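Side-chain contact in tail lysozyme, putative (Geobacter sulfurreducens, PDB 2IA7), which is of unknown function but, as a putative tail lysozyme of the gp25-like family, is probably related to phage baseplate wedge proteins: residues G73-E78 and G105-D110. Residues are numbered along the deposited sequence; the frame is centred on the assembly and turned at random.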
loop_
_atom_site.group_PDB
_atom_site.type_symbol
_atom_site.label_atom_id
_atom_site.label_comp_id
_atom_site.label_asym_id
_atom_site.label_seq_id
_atom_site.Cartn_x
_atom_site.Cartn_y
_atom_site.Cartn_z
ATOM N N GLY A 73 6.635 -10.374 5.401
ATOM C CA GLY A 73 5.394 -10.389 6.145
ATOM C C GLY A 73 5.163 -9.139 6.959
ATOM O O GLY A 73 4.057 -8.638 7.050
ATOM N N LEU A 74 6.207 -8.596 7.535
ATOM C CA LEU A 74 6.128 -7.340 8.255
ATOM C C LEU A 74 5.693 -6.209 7.335
ATOM O O LEU A 74 4.764 -5.449 7.709
ATOM C CB LEU A 74 7.473 -7.050 8.860
ATOM C CG LEU A 74 7.628 -5.840 9.759
ATOM C CD1 LEU A 74 8.696 -6.057 10.778
ATOM C CD2 LEU A 74 7.962 -4.646 8.894
ATOM N N ILE A 75 6.283 -6.142 6.132
ATOM C CA ILE A 75 5.931 -5.171 5.098
ATOM C C ILE A 75 4.472 -5.321 4.686
ATOM O O ILE A 75 3.717 -4.354 4.688
ATOM C CB ILE A 75 6.858 -5.276 3.913
ATOM C CG1 ILE A 75 8.263 -4.877 4.393
ATOM C CG2 ILE A 75 6.357 -4.469 2.721
ATOM C CD1 ILE A 75 9.358 -5.390 3.399
ATOM N N GLU A 76 4.062 -6.553 4.478
ATOM C CA GLU A 76 2.677 -6.871 4.207
ATOM C C GLU A 76 1.754 -6.325 5.271
ATOM O O GLU A 76 0.697 -5.789 4.960
ATOM C CB GLU A 76 2.490 -8.383 4.069
ATOM C CG GLU A 76 3.040 -8.957 2.776
ATOM C CD GLU A 76 3.359 -10.445 2.841
ATOM O OE1 GLU A 76 3.070 -11.098 3.883
ATOM O OE2 GLU A 76 3.941 -10.947 1.877
ATOM N N ASN A 77 2.092 -6.521 6.523
ATOM C CA ASN A 77 1.150 -6.216 7.566
ATOM C C ASN A 77 1.117 -4.718 7.869
ATOM O O ASN A 77 0.056 -4.192 8.210
ATOM C CB ASN A 77 1.499 -7.064 8.788
ATOM C CG ASN A 77 1.256 -8.557 8.534
ATOM O OD1 ASN A 77 0.454 -8.920 7.657
ATOM N ND2 ASN A 77 1.943 -9.429 9.281
ATOM N N GLU A 78 2.199 -4.013 7.570
ATOM C CA GLU A 78 2.181 -2.553 7.593
ATOM C C GLU A 78 1.219 -2.003 6.530
ATOM O O GLU A 78 0.468 -1.026 6.753
ATOM C CB GLU A 78 3.566 -1.972 7.359
ATOM C CG GLU A 78 4.485 -2.127 8.546
ATOM C CD GLU A 78 4.432 -0.968 9.476
ATOM O OE1 GLU A 78 3.395 -0.306 9.595
ATOM O OE2 GLU A 78 5.456 -0.737 10.108
ATOM N N GLY A 105 15.474 -3.584 -8.026
ATOM C CA GLY A 105 15.371 -2.744 -6.831
ATOM C C GLY A 105 13.943 -2.373 -6.421
ATOM O O GLY A 105 13.698 -1.313 -5.805
ATOM N N ARG A 106 12.990 -3.243 -6.756
ATOM C CA ARG A 106 11.615 -3.014 -6.350
ATOM C C ARG A 106 11.087 -4.195 -5.565
ATOM O O ARG A 106 11.486 -5.319 -5.795
ATOM C CB ARG A 106 10.748 -2.750 -7.568
ATOM C CG ARG A 106 11.094 -1.466 -8.318
ATOM C CD ARG A 106 10.123 -1.191 -9.419
ATOM N NE ARG A 106 10.341 -2.122 -10.519
ATOM C CZ ARG A 106 11.193 -1.928 -11.521
ATOM N NH1 ARG A 106 11.941 -0.836 -11.584
ATOM N NH2 ARG A 106 11.311 -2.848 -12.468
ATOM N N LEU A 107 10.175 -3.901 -4.636
ATOM C CA LEU A 107 9.370 -4.884 -3.944
ATOM C C LEU A 107 7.932 -4.548 -4.316
ATOM O O LEU A 107 7.470 -3.433 -4.049
ATOM C CB LEU A 107 9.510 -4.828 -2.419
ATOM C CG LEU A 107 10.661 -5.551 -1.728
ATOM C CD1 LEU A 107 10.625 -5.190 -0.252
ATOM C CD2 LEU A 107 10.507 -7.060 -1.905
ATOM N N LEU A 108 7.214 -5.510 -4.898
ATOM C CA LEU A 108 5.859 -5.278 -5.385
ATOM C C LEU A 108 4.869 -5.823 -4.387
ATOM O O LEU A 108 5.008 -6.990 -3.956
ATOM C CB LEU A 108 5.687 -5.933 -6.760
ATOM C CG LEU A 108 6.561 -5.377 -7.870
ATOM C CD1 LEU A 108 6.269 -6.158 -9.181
ATOM C CD2 LEU A 108 6.489 -3.857 -8.103
ATOM N N ILE A 109 3.852 -5.036 -4.022
ATOM C CA ILE A 109 2.799 -5.500 -3.114
ATOM C C ILE A 109 1.600 -5.836 -3.949
ATOM O O ILE A 109 1.008 -4.983 -4.578
ATOM C CB ILE A 109 2.423 -4.492 -2.048
ATOM C CG1 ILE A 109 3.715 -3.874 -1.477
ATOM C CG2 ILE A 109 1.576 -5.170 -1.018
ATOM C CD1 ILE A 109 4.679 -4.807 -0.774
ATOM N N ASP A 110 1.271 -7.123 -4.020
ATOM C CA ASP A 110 0.075 -7.602 -4.702
ATOM C C ASP A 110 -1.069 -7.584 -3.686
ATOM O O ASP A 110 -1.036 -8.287 -2.687
ATOM C CB ASP A 110 0.311 -8.996 -5.198
ATOM C CG ASP A 110 1.450 -9.065 -6.227
ATOM O OD1 ASP A 110 1.420 -8.328 -7.198
ATOM O OD2 ASP A 110 2.301 -10.014 -6.046
#
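Ile75, Leu107 and Ile109 form a small, wholly apolar helix-on-sheet contact in the interior of the chain, where helix 69-86 lies over one face of the three-stranded antiparallel sheet and meets its central strand, 106-115. The evidence for its nature is direct: all three touching residues are buried, only methyl carbons meet within van der Waals range, and 131 Å² of surface is covered in total. Ile75 serves both strand residues by means of its branching. Its CG2 methyl touches CD1 of Ile109 at 3.9 Å, whereas the other branch, CG1, stands beside the backbone N (chi1 -65°) and carries Ile75 CD1 outward to 3.9 Å from Leu107 CD1. Leu107 and Ile109 are two apart on the strand, and their CB atoms both project toward the helix, as the alternation of an extended chain requires; Leu108 between them lies on Pro127 of strand 120-129 and on the loop residues Arg100 and Glu101. Ile75 crosses both partners at about a right angle, and methyls make both touches. In Ile109 a chi2 of -63° folds CD1 back from the extended form, and this methyl supplies the touch on Ile75. The hydrophobic layer continues beyond the two segments, with Ile75 also against Ile59 and Ile109 against Val95, Ala97 and Phe128. One residue on from Ile75, Glu76 OE2 accepts a hydrogen bond from the backbone N of Ala97, a polar link from the same helix to edge strand 90-98. Since methyl contacts carry little directional preference, the fit between 73-78 and 105-110 rests on shape and burial, with no polar bond between the two segments to fix their relative position.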